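Local coordinates for protein acetyl xylan esterase (PDB 5BN1) that removes acetyl side groups from the xylose backbone of xylan and xylo-oligosaccharides, as a serine esterase of the GDSL family that assembles into a donut-shaped octamer, at residues A71-D76 with V85-G90; N64-L69 with R118-E123; A206-R209 with E214-R217. The protein carries 1 engineered substitution. All coordinates share one frame; numbering follows the deposited sequence.

Contact 1: residues A71-D76 with V85-G90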
ATOM      1  N   ALA A  71      -6.325   8.430  33.272  1.00 16.23           N
ATOM      2  CA  ALA A  71      -5.164   7.568  33.211  1.00 16.94           C
ATOM      3  C   ALA A  71      -3.980   8.267  32.556  1.00 19.63           C
ATOM      4  O   ALA A  71      -2.817   7.875  32.792  1.00 22.61           O
ATOM      5  CB  ALA A  71      -5.536   6.261  32.510  1.00 18.72           C
ATOM      6  N   ARG A  72      -4.204   9.263  31.708  1.00 17.28           N
ATOM      7  CA  ARG A  72      -3.180   9.977  30.962  1.00 17.27           C
ATOM      8  C   ARG A  72      -2.977  11.414  31.321  1.00 17.48           C
ATOM      9  O   ARG A  72      -2.257  12.160  30.688  1.00 19.11           O
ATOM     10  CB  ARG A  72      -3.344   9.832  29.431  1.00 17.90           C
ATOM     11  CG  ARG A  72      -4.577  10.491  28.836  1.00 17.71           C
ATOM     12  CD  ARG A  72      -4.808   9.949  27.447  1.00 17.71           C
ATOM     13  NE  ARG A  72      -5.969  10.542  26.798  1.00 15.33           N
ATOM     14  CZ  ARG A  72      -5.968  11.666  26.057  1.00 15.07           C
ATOM     15  NH1 ARG A  72      -4.863  12.432  25.924  1.00 16.44           N
ATOM     16  NH2 ARG A  72      -7.091  12.155  25.504  1.00 15.71           N
ATOM     17  N   TRP A  73      -3.619  11.855  32.384  1.00 16.83           N
ATOM     18  CA  TRP A  73      -3.733  13.252  32.719  1.00 17.17           C
ATOM     19  C   TRP A  73      -2.324  13.823  33.082  1.00 18.16           C
ATOM     20  O   TRP A  73      -1.997  14.938  32.703  1.00 18.60           O
ATOM     21  CB  TRP A  73      -4.710  13.484  33.907  1.00 17.05           C
ATOM     22  CG  TRP A  73      -5.131  14.873  33.997  1.00 17.31           C
ATOM     23  CD1 TRP A  73      -4.723  15.858  34.893  1.00 16.91           C
ATOM     24  CD2 TRP A  73      -6.128  15.483  33.203  1.00 16.30           C
ATOM     25  NE1 TRP A  73      -5.392  17.000  34.644  1.00 16.17           N
ATOM     26  CE2 TRP A  73      -6.327  16.792  33.652  1.00 16.95           C
ATOM     27  CE3 TRP A  73      -6.947  15.001  32.129  1.00 15.81           C
ATOM     28  CZ2 TRP A  73      -7.213  17.641  33.091  1.00 16.21           C
ATOM     29  CZ3 TRP A  73      -7.848  15.826  31.602  1.00 15.97           C
ATOM     30  CH2 TRP A  73      -7.990  17.149  32.025  1.00 17.01           C
ATOM     31  N   GLU A  74      -1.543  13.061  33.833  1.00 20.68           N
ATOM     32  CA  GLU A  74      -0.268  13.612  34.239  1.00 23.73           C
ATOM     33  C   GLU A  74       0.625  13.888  33.035  1.00 20.13           C
ATOM     34  O   GLU A  74       1.211  14.972  32.956  1.00 25.45           O
ATOM     35  CB  GLU A  74       0.448  12.590  35.154  1.00 26.34           C
ATOM     36  CG  GLU A  74       1.780  13.054  35.738  1.00 32.86           C
ATOM     37  CD  GLU A  74       1.731  14.368  36.490  1.00 37.87           C
ATOM     38  OE1 GLU A  74       2.713  15.148  36.260  1.00 48.65           O
ATOM     39  OE2 GLU A  74       0.746  14.622  37.270  1.00 38.17           O
ATOM     40  N   GLU A  75       0.745  12.923  32.159  1.00 21.48           N
ATOM     41  CA  GLU A  75       1.589  13.058  31.006  1.00 22.88           C
ATOM     42  C   GLU A  75       1.016  14.014  29.983  1.00 23.47           C
ATOM     43  O   GLU A  75       1.689  14.846  29.393  1.00 23.93           O
ATOM     44  CB  GLU A  75       1.928  11.695  30.488  1.00 31.67           C
ATOM     45  CG  GLU A  75       2.378  11.502  29.061  1.00 48.13           C
ATOM     46  CD  GLU A  75       1.981  10.069  28.606  1.00 67.98           C
ATOM     47  OE1 GLU A  75       0.778   9.808  28.212  1.00 65.35           O
ATOM     48  OE2 GLU A  75       2.881   9.185  28.706  1.00 76.03           O
ATOM     49  N   ASP A  76      -0.288  13.899  29.726  1.00 20.89           N
ATOM     50  CA  ASP A  76      -0.860  14.669  28.602  1.00 18.85           C
ATOM     51  C   ASP A  76      -1.437  16.010  28.891  1.00 20.09           C
ATOM     52  O   ASP A  76      -1.644  16.837  27.977  1.00 20.20           O
ATOM     53  CB  ASP A  76      -1.975  13.829  27.861  1.00 18.49           C
ATOM     54  CG  ASP A  76      -1.424  12.671  27.101  1.00 23.66           C
ATOM     55  OD1 ASP A  76      -0.151  12.501  26.946  1.00 25.41           O
ATOM     56  OD2 ASP A  76      -2.190  11.826  26.572  1.00 20.90           O
ATOM     57  N   VAL A  85      -6.834  24.880  29.859  1.00 16.61           N
ATOM     58  CA  VAL A  85      -7.212  23.513  29.498  1.00 15.65           C
ATOM     59  C   VAL A  85      -8.678  23.468  29.188  1.00 14.93           C
ATOM     60  O   VAL A  85      -9.572  23.810  29.933  1.00 16.32           O
ATOM     61  CB  VAL A  85      -6.903  22.473  30.622  1.00 16.66           C
ATOM     62  CG1 VAL A  85      -7.319  21.038  30.226  1.00 18.13           C
ATOM     63  CG2 VAL A  85      -5.459  22.457  30.930  1.00 16.87           C
ATOM     64  N   SER A  86      -8.988  23.010  27.951  1.00 13.97           N
ATOM     65  CA  SER A  86     -10.332  22.796  27.425  1.00 13.73           C
ATOM     66  C   SER A  86     -10.610  21.270  27.411  1.00 14.04           C
ATOM     67  O   SER A  86      -9.803  20.486  26.924  1.00 15.10           O
ATOM     68  CB  SER A  86     -10.547  23.311  25.984  1.00 13.63           C
ATOM     69  OG  SER A  86     -11.831  23.104  25.548  1.00 16.41           O
ATOM     70  N   ILE A  87     -11.689  20.908  28.090  1.00 13.79           N
ATOM     71  CA  ILE A  87     -12.102  19.507  28.236  1.00 14.66           C
ATOM     72  C   ILE A  87     -13.451  19.342  27.572  1.00 12.65           C
ATOM     73  O   ILE A  87     -14.434  19.995  27.871  1.00 14.31           O
ATOM     74  CB  ILE A  87     -12.223  19.055  29.732  1.00 14.69           C
ATOM     75  CG1 ILE A  87     -10.913  19.431  30.421  1.00 15.18           C
ATOM     76  CG2 ILE A  87     -12.609  17.595  29.804  1.00 16.02           C
ATOM     77  CD1 ILE A  87     -11.107  19.381  31.962  1.00 18.44           C
ATOM     78  N   MET A  88     -13.567  18.312  26.675  1.00 11.71           N
ATOM     79  CA  MET A  88     -14.864  17.863  26.132  1.00 12.10           C
ATOM     80  C   MET A  88     -14.848  16.353  26.147  1.00 12.51           C
ATOM     81  O   MET A  88     -14.236  15.633  25.379  1.00 13.90           O
ATOM     82  CB  MET A  88     -15.195  18.351  24.698  1.00 12.33           C
ATOM     83  CG  MET A  88     -16.592  17.956  24.308  1.00 13.70           C
ATOM     84  SD  MET A  88     -17.308  18.855  22.918  1.00 15.40           S
ATOM     85  CE  MET A  88     -16.019  18.642  21.719  1.00 16.93           C
ATOM     86  N   ILE A  89     -15.578  15.843  27.182  1.00 12.36           N
ATOM     87  CA  ILE A  89     -15.613  14.395  27.441  1.00 11.49           C
ATOM     88  C   ILE A  89     -16.969  14.009  27.976  1.00 12.95           C
ATOM     89  O   ILE A  89     -17.726  14.812  28.556  1.00 11.83           O
ATOM     90  CB  ILE A  89     -14.497  13.970  28.391  1.00 11.78           C
ATOM     91  CG1 ILE A  89     -14.121  12.478  28.288  1.00 13.00           C
ATOM     92  CG2 ILE A  89     -14.857  14.435  29.858  1.00 13.02           C
ATOM     93  CD1 ILE A  89     -13.310  12.169  27.014  1.00 13.84           C
ATOM     94  N   GLY A  90     -17.369  12.775  27.658  1.00 13.09           N
ATOM     95  CA  GLY A  90     -18.706  12.210  28.052  1.00 12.21           C
ATOM     96  C   GLY A  90     -19.450  11.514  26.955  1.00 11.66           C
ATOM     97  O   GLY A  90     -20.288  10.702  27.226  1.00 11.72           O
TER

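Contact 2: residues N64-L69 with R118-E123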
ATOM      1  N   ASN A  64     -11.919   7.840  23.843  1.00 14.54           N
ATOM      2  CA  ASN A  64     -11.749   8.060  25.317  1.00 13.95           C
ATOM      3  C   ASN A  64     -13.043   8.425  26.046  1.00 13.81           C
ATOM      4  O   ASN A  64     -13.930   9.089  25.556  1.00 12.42           O
ATOM      5  CB  ASN A  64     -10.741   9.185  25.567  1.00 14.12           C
ATOM      6  CG  ASN A  64      -9.324   8.813  25.558  1.00 15.18           C
ATOM      7  OD1 ASN A  64      -8.869   7.662  25.166  1.00 18.60           O
ATOM      8  ND2 ASN A  64      -8.615   9.691  26.120  1.00 11.83           N
ATOM      9  N   THR A  65     -13.074   7.925  27.286  1.00 13.75           N
ATOM     10  CA  THR A  65     -14.025   8.330  28.314  1.00 12.57           C
ATOM     11  C   THR A  65     -13.197   9.160  29.320  1.00 11.53           C
ATOM     12  O   THR A  65     -11.998   9.301  29.249  1.00 13.22           O
ATOM     13  CB  THR A  65     -14.584   7.147  29.004  1.00 12.26           C
ATOM     14  OG1 THR A  65     -13.505   6.475  29.727  1.00 13.11           O
ATOM     15  CG2 THR A  65     -15.243   6.139  28.094  1.00 15.67           C
ATOM     16  N   VAL A  66     -13.904   9.631  30.330  1.00 13.47           N
ATOM     17  CA  VAL A  66     -13.163  10.414  31.369  1.00 14.01           C
ATOM     18  C   VAL A  66     -12.226   9.490  32.163  1.00 13.89           C
ATOM     19  O   VAL A  66     -11.223   9.947  32.713  1.00 14.32           O
ATOM     20  CB  VAL A  66     -14.143  11.185  32.267  1.00 14.60           C
ATOM     21  CG1 VAL A  66     -14.847  10.282  33.293  1.00 14.80           C
ATOM     22  CG2 VAL A  66     -13.393  12.305  32.993  1.00 15.10           C
ATOM     23  N   ARG A  67     -12.504   8.202  32.194  1.00 13.82           N
ATOM     24  CA  ARG A  67     -11.666   7.240  32.864  1.00 13.57           C
ATOM     25  C   ARG A  67     -10.317   7.186  32.119  1.00 15.63           C
ATOM     26  O   ARG A  67      -9.199   7.162  32.685  1.00 15.52           O
ATOM     27  CB  ARG A  67     -12.308   5.914  32.868  1.00 13.69           C
ATOM     28  CG  ARG A  67     -11.474   4.832  33.563  1.00 16.24           C
ATOM     29  CD  ARG A  67     -12.110   3.444  33.370  1.00 16.58           C
ATOM     30  NE  ARG A  67     -13.501   3.312  33.834  1.00 16.65           N
ATOM     31  CZ  ARG A  67     -14.431   2.516  33.345  1.00 19.41           C
ATOM     32  NH1 ARG A  67     -14.187   1.770  32.208  1.00 22.77           N
ATOM     33  NH2 ARG A  67     -15.601   2.434  33.878  1.00 19.65           N
ATOM     34  N   ASP A  68     -10.344   7.230  30.751  1.00 14.57           N
ATOM     35  CA  ASP A  68      -9.134   7.292  30.026  1.00 15.63           C
ATOM     36  C   ASP A  68      -8.401   8.605  30.196  1.00 15.02           C
ATOM     37  O   ASP A  68      -7.147   8.626  30.196  1.00 16.61           O
ATOM     38  CB  ASP A  68      -9.424   7.076  28.530  1.00 16.19           C
ATOM     39  CG  ASP A  68     -10.074   5.759  28.265  1.00 18.10           C
ATOM     40  OD1 ASP A  68      -9.476   4.688  28.624  1.00 19.65           O
ATOM     41  OD2 ASP A  68     -11.154   5.682  27.623  1.00 15.90           O
ATOM     42  N   LEU A  69      -9.118   9.705  30.261  1.00 14.94           N
ATOM     43  CA  LEU A  69      -8.475  11.002  30.576  1.00 15.61           C
ATOM     44  C   LEU A  69      -7.692  10.956  31.856  1.00 16.24           C
ATOM     45  O   LEU A  69      -6.564  11.337  31.895  1.00 16.02           O
ATOM     46  CB  LEU A  69      -9.450  12.131  30.622  1.00 15.35           C
ATOM     47  CG  LEU A  69     -10.245  12.473  29.385  1.00 18.04           C
ATOM     48  CD1 LEU A  69     -10.866  13.838  29.448  1.00 16.98           C
ATOM     49  CD2 LEU A  69      -9.449  12.421  28.116  1.00 17.83           C
ATOM     50  N   ARG A 118     -14.788  15.890  38.166  1.00 15.38           N
ATOM     51  CA  ARG A 118     -14.653  16.868  39.267  1.00 16.58           C
ATOM     52  C   ARG A 118     -13.244  16.827  39.775  1.00 15.15           C
ATOM     53  O   ARG A 118     -12.632  17.897  40.019  1.00 16.47           O
ATOM     54  CB  ARG A 118     -15.709  16.620  40.356  1.00 17.46           C
ATOM     55  CG  ARG A 118     -15.537  17.542  41.571  1.00 20.78           C
ATOM     56  CD  ARG A 118     -16.738  17.290  42.439  1.00 24.28           C
ATOM     57  NE  ARG A 118     -16.586  18.069  43.658  1.00 24.75           N
ATOM     58  CZ  ARG A 118     -15.901  17.633  44.677  1.00 23.04           C
ATOM     59  NH1 ARG A 118     -15.279  16.483  44.801  1.00 25.11           N
ATOM     60  NH2 ARG A 118     -15.865  18.451  45.761  1.00 33.44           N
ATOM     61  N   SER A 119     -12.689  15.653  40.048  1.00 15.79           N
ATOM     62  CA  SER A 119     -11.379  15.555  40.541  1.00 16.62           C
ATOM     63  C   SER A 119     -10.314  16.076  39.627  1.00 17.94           C
ATOM     64  O   SER A 119      -9.342  16.775  40.040  1.00 19.42           O
ATOM     65  CB  SER A 119     -11.028  14.117  40.864  1.00 21.07           C
ATOM     66  OG  SER A 119      -9.712  13.969  41.309  1.00 30.62           O
ATOM     67  N   LEU A 120     -10.464  15.834  38.329  1.00 15.55           N
ATOM     68  CA  LEU A 120      -9.525  16.342  37.360  1.00 17.19           C
ATOM     69  C   LEU A 120      -9.575  17.894  37.379  1.00 15.81           C
ATOM     70  O   LEU A 120      -8.512  18.510  37.227  1.00 18.10           O
ATOM     71  CB  LEU A 120      -9.856  15.801  35.930  1.00 17.07           C
ATOM     72  CG  LEU A 120      -9.467  14.342  35.830  1.00 16.02           C
ATOM     73  CD1 LEU A 120      -9.961  13.837  34.451  1.00 18.95           C
ATOM     74  CD2 LEU A 120      -8.047  13.952  35.966  1.00 18.36           C
ATOM     75  N   VAL A 121     -10.713  18.483  37.419  1.00 15.68           N
ATOM     76  CA  VAL A 121     -10.865  19.943  37.373  1.00 16.23           C
ATOM     77  C   VAL A 121     -10.233  20.535  38.617  1.00 19.18           C
ATOM     78  O   VAL A 121      -9.467  21.466  38.550  1.00 18.53           O
ATOM     79  CB  VAL A 121     -12.243  20.397  37.181  1.00 17.36           C
ATOM     80  CG1 VAL A 121     -12.376  21.874  37.265  1.00 19.21           C
ATOM     81  CG2 VAL A 121     -12.779  19.908  35.790  1.00 16.56           C
ATOM     82  N   LEU A 122     -10.551  19.931  39.773  1.00 17.65           N
ATOM     83  CA  LEU A 122      -9.969  20.526  40.997  1.00 17.87           C
ATOM     84  C   LEU A 122      -8.536  20.357  41.093  1.00 17.35           C
ATOM     85  O   LEU A 122      -7.858  21.307  41.678  1.00 21.57           O
ATOM     86  CB  LEU A 122     -10.696  19.832  42.236  1.00 18.28           C
ATOM     87  CG  LEU A 122     -12.116  20.118  42.481  1.00 20.54           C
ATOM     88  CD1 LEU A 122     -12.708  19.198  43.605  1.00 21.39           C
ATOM     89  CD2 LEU A 122     -12.339  21.598  42.773  1.00 24.21           C
ATOM     90  N   GLU A 123      -7.934  19.294  40.626  1.00 18.97           N
ATOM     91  CA  GLU A 123      -6.492  19.058  40.644  1.00 20.82           C
ATOM     92  C   GLU A 123      -5.789  20.074  39.703  1.00 25.38           C
ATOM     93  O   GLU A 123      -4.653  20.528  39.934  1.00 23.52           O
ATOM     94  CB  GLU A 123      -6.159  17.601  40.194  1.00 24.86           C
ATOM     95  CG  GLU A 123      -4.708  17.306  39.865  1.00 35.13           C
ATOM     96  CD  GLU A 123      -4.463  15.968  39.145  1.00 45.72           C
ATOM     97  OE1 GLU A 123      -5.400  15.096  39.030  1.00 41.19           O
ATOM     98  OE2 GLU A 123      -3.298  15.827  38.701  1.00 49.70           O
TER

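Contact 3: residues A206-R209 with E214-R217. Engineered in segment 214-217: Ile215 (natural residue Trp).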
ATOM      1  N   ALA A 206     -19.211  27.857  19.128  1.00 14.97           N
ATOM      2  CA  ALA A 206     -19.593  27.866  20.595  1.00 14.31           C
ATOM      3  C   ALA A 206     -18.413  28.050  21.454  1.00 14.18           C
ATOM      4  O   ALA A 206     -18.518  28.835  22.498  1.00 15.82           O
ATOM      5  CB  ALA A 206     -20.339  26.592  20.897  1.00 15.41           C
ATOM      6  N   PHE A 207     -17.282  27.447  21.196  1.00 12.79           N
ATOM      7  CA  PHE A 207     -16.039  27.630  21.935  1.00 13.51           C
ATOM      8  C   PHE A 207     -15.638  29.100  21.892  1.00 15.92           C
ATOM      9  O   PHE A 207     -15.325  29.719  22.950  1.00 16.52           O
ATOM     10  CB  PHE A 207     -14.985  26.705  21.490  1.00 15.18           C
ATOM     11  CG  PHE A 207     -13.722  26.864  22.243  1.00 14.96           C
ATOM     12  CD1 PHE A 207     -12.760  27.793  21.872  1.00 15.26           C
ATOM     13  CD2 PHE A 207     -13.487  26.067  23.370  1.00 13.91           C
ATOM     14  CE1 PHE A 207     -11.604  27.946  22.603  1.00 15.89           C
ATOM     15  CE2 PHE A 207     -12.324  26.219  24.090  1.00 16.77           C
ATOM     16  CZ  PHE A 207     -11.382  27.155  23.694  1.00 17.09           C
ATOM     17  N   LEU A 208     -15.540  29.624  20.662  1.00 14.38           N
ATOM     18  CA  LEU A 208     -15.089  30.980  20.502  1.00 15.63           C
ATOM     19  C   LEU A 208     -15.939  31.987  21.248  1.00 16.87           C
ATOM     20  O   LEU A 208     -15.374  32.952  21.879  1.00 18.31           O
ATOM     21  CB  LEU A 208     -14.982  31.308  18.988  1.00 14.69           C
ATOM     22  CG  LEU A 208     -13.823  30.636  18.256  1.00 15.40           C
ATOM     23  CD1 LEU A 208     -13.985  30.683  16.763  1.00 15.63           C
ATOM     24  CD2 LEU A 208     -12.451  31.188  18.635  1.00 17.57           C
ATOM     25  N   ARG A 209     -17.228  31.805  21.234  1.00 16.02           N
ATOM     26  CA  ARG A 209     -18.164  32.703  21.905  1.00 16.85           C
ATOM     27  C   ARG A 209     -17.768  32.776  23.381  1.00 20.56           C
ATOM     28  O   ARG A 209     -17.649  33.857  24.006  1.00 18.63           O
ATOM     29  CB  ARG A 209     -19.548  32.256  21.684  1.00 20.04           C
ATOM     30  CG  ARG A 209     -20.562  33.140  22.431  1.00 22.55           C
ATOM     31  CD  ARG A 209     -21.889  32.468  22.452  1.00 25.17           C
ATOM     32  NE  ARG A 209     -23.043  33.270  22.743  1.00 35.75           N
ATOM     33  CZ  ARG A 209     -24.268  32.767  22.963  1.00 52.24           C
ATOM     34  NH1 ARG A 209     -24.502  31.429  22.914  1.00 47.68           N
ATOM     35  NH2 ARG A 209     -25.289  33.603  23.215  1.00 58.32           N
ATOM     36  N   GLU A 214     -17.388  36.329  19.417  1.00 23.41           N
ATOM     37  CA  GLU A 214     -18.726  35.890  19.114  1.00 28.63           C
ATOM     38  C   GLU A 214     -18.984  36.117  17.620  1.00 31.59           C
ATOM     39  O   GLU A 214     -18.835  37.217  17.119  1.00 32.99           O
ATOM     40  CB  GLU A 214     -19.773  36.626  20.014  1.00 34.37           C
ATOM     41  CG  GLU A 214     -21.140  35.974  19.894  1.00 42.35           C
ATOM     42  CD  GLU A 214     -22.185  36.528  20.855  1.00 62.93           C
ATOM     43  OE1 GLU A 214     -22.062  37.733  21.180  1.00 67.12           O
ATOM     44  OE2 GLU A 214     -23.127  35.770  21.259  1.00 63.76           O
ATOM     45  N   ILE A 215     -19.237  35.055  16.874  1.00 28.22           N
ATOM     46  CA  ILE A 215     -19.602  35.153  15.448  1.00 27.64           C
ATOM     47  C   ILE A 215     -21.135  35.179  15.396  1.00 29.12           C
ATOM     48  O   ILE A 215     -21.844  34.268  15.897  1.00 26.26           O
ATOM     49  CB  ILE A 215     -19.040  33.948  14.714  1.00 23.31           C
ATOM     50  CG1 ILE A 215     -17.549  33.975  14.850  1.00 23.03           C
ATOM     51  CG2 ILE A 215     -19.732  33.781  13.339  1.00 24.54           C
ATOM     52  CD1 ILE A 215     -16.842  32.756  14.308  1.00 26.33           C
ATOM     53  N   VAL A 216     -21.686  36.239  14.801  1.00 27.87           N
ATOM     54  CA  VAL A 216     -23.135  36.378  14.706  1.00 30.54           C
ATOM     55  C   VAL A 216     -23.576  36.717  13.295  1.00 35.96           C
ATOM     56  O   VAL A 216     -22.764  37.222  12.496  1.00 37.08           O
ATOM     57  CB  VAL A 216     -23.613  37.530  15.679  1.00 39.71           C
ATOM     58  CG1 VAL A 216     -23.465  37.103  17.122  1.00 40.88           C
ATOM     59  CG2 VAL A 216     -22.778  38.803  15.438  1.00 35.98           C
ATOM     60  N   ARG A 217     -24.838  36.421  13.011  1.00 42.54           N
ATOM     61  CA  ARG A 217     -25.465  36.813  11.727  1.00 52.04           C
ATOM     62  C   ARG A 217     -25.362  38.326  11.468  1.00 52.50           C
ATOM     63  O   ARG A 217     -25.526  39.146  12.409  1.00 49.35           O
ATOM     64  CB  ARG A 217     -26.979  36.504  11.663  1.00 56.03           C
ATOM     65  CG  ARG A 217     -27.430  35.064  11.559  1.00 59.48           C
ATOM     66  CD  ARG A 217     -28.818  34.985  12.191  1.00 62.55           C
ATOM     67  NE  ARG A 217     -29.312  33.622  12.280  1.00 63.56           N
ATOM     68  CZ  ARG A 217     -29.736  32.899  11.230  1.00 62.79           C
ATOM     69  NH1 ARG A 217     -29.711  33.415  10.001  1.00 52.55           N
ATOM     70  NH2 ARG A 217     -30.172  31.639  11.413  1.00 54.84           N
TER

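Contact 1: residues A71-D76 with V85-G90
Next to Trp73, whose ring reaches Val85 and Ile87 of the strand, Arg72 NH1 is gripped by two acceptors: Asp76 OD2 one helical turn on, at 2.8 Å, and the carbonyl oxygen of Lys59. The bond to Asp76 is fairly straight, 157° at the hydrogen. It leaves almost in the plane of the guanidinium and meets OD2 on its anti side; a single N-H joins the two charged groups. Asp76 is buried; Arg72 would probably favour its charged form, while Glu75 OE1, close to Asp76 OD1, would oppose it. The backbone spans the same turn, Asp76 N donating to Arg72 O at 2.8 Å.

Across the contact the touching is wholly apolar and falls to one corner of the indole. Trp73 CH2, on the six-membered ring, lies 3.8 Å from Ile87 CD1 and 4.0 Å from Ile87 CG1, and the two side chains cross at about a right angle. Val85 CG1 comes in more loosely, 4.3 Å from the same Trp73 CH2; both aliphatic groups meet the ring obliquely. With CG anti to the backbone N (chi1 -163°), the indole swings from the helix so that its benzo end reaches the sheet. Helix 66-78 is the connecting helix of a beta-alpha-beta crossover between strands 55-58 and 84-88, in the three-layer alpha/beta/alpha fold of SGNH hydrolases; strand 84-88 is the middle one of five parallel strands, hydrogen-bonded to strands 8-13 and 130-134. Ile12 of strand 8-13 touches both Trp73 and Ile87, widening the apolar patch under the helix. The polar edge of the indole is satisfied elsewhere, Trp73 NE1 bonding to Thr124 OG1 at the end of helix 110-124.

Contact 2: residues N64-L69 with R118-E123
While Leu120 reaches across to Val66 and Leu69, the flat guanidinium of Arg118 on the same helix carries Leu122 CD1 on one face, 3.7 Å above the plane and over its centre, and its NE forms a salt bridge with Glu164 of helix 146-165. Arg67, on the other helix, turns its own guanidinium to Glu112 in a salt bridge and to the carbonyl oxygen of Glu105. Since Glu112 belongs to helix 110-124, this ion pair ties the two helices together a second time, apart from the apolar contact.

That contact centres on one methyl. Leu120 CD1 stands 4.0 Å from Val66 CG2 and 4.2 Å from Leu69 CB, resting against residues three apart along helix 66-78. The side chains of Val66 and Leu120 run antiparallel to one another, flank against flank. Val66 has CG2 anti to its backbone N and CG1 between N and the carbonyl carbon (chi1 76°), and it is CG2 that faces Leu120.

The start of helix 66-78 is closed by a capping box, with Thr65 as N-cap. Thr65 N donates to Asp68 OD2 at 3.0 Å, nearly straight at 168° and on the anti lone pair, while Thr65 OG1 accepts two weak bonds, from Arg67 N at 3.2 Å and from Asp68 N at 3.4 Å. This helix start follows Gly63, which with Asn92 is inferred to stabilise the transition state, as oxyanion-hole residues do in SGNH esterases. Asn64 O accepts from Asn92 ND2 and Val66 N donates to Asp93 OD2, linking the capped end to helix 91-99. Further along, Leu120 also packs on Trp73.

Contact 3: residues A206-R209 with E214-R217
From CB, the side chain of Arg209 runs out alongside that of Glu214, the two pointing the same way. CG is anti to the backbone N (chi1 177°) and the chain stays extended to NE, which sets its methylenes beside the glutamate. Arg209 CG lies 3.8 Å from Glu214 CG, an aliphatic contact beneath the charges, and Arg209 CD comes 3.7 Å from Glu214 OE2. Next, Arg209 NE donates to Glu214 OE2 at 2.9 Å, in a salt bridge bent to 131° at the hydrogen. Beyond it Arg209 NH2 stays 3.6 Å from Glu214 OE2, so NE carries the bond by itself. OE2 is approached from above the carboxylate plane and lies tilted from that of the guanidinium, the planes being 27° apart.

Next to the ion pair in sequence, Leu208 CD1 meets CD1 of Ile215, an engineered residue replacing tryptophan, at 4.3 Å. Leu208 also packs on Val41, Leu44 and Leu45 of helix 37-48. The contact thus fastens the start of the C-terminal tail, Glu214 and Ile215, to the last turns of helix 197-211, beside a second subunit of the octamer: there Ile215 touches its Phe213, Glu214 N donates to its Ser218 OG and Arg217 pairs with its Glu51.

An alanine at Glu214 is likely to leave Arg209 without its ionic mate and its guanidinium freer to turn. The bend probably weakens the hydrogen bond, and solvent around exposed Arg209 is likely to screen the charges, while the aligned methylenes add apolar contact.

Overall arrangement
Contacts 1 and 2 are both buried and share helix 66-78, their centres about 6 Å apart: contact 1 sets the helix against the central sheet, contact 2 sets its first turn against helix 110-124. In each the crossing is purely aliphatic or aromatic, while charged and capping bonds stay within a segment or go to neighbouring elements. Contact 3 lies on the opposite side of the chain's centre, about 24 Å from contact 1 between centres, partly exposed and next to another subunit. There a salt bridge itself joins the segments. Still, Phe207 of its helix touches Ser86 of strand 84-88, which places helix 197-211 against the sheet, as in the three-layer fold.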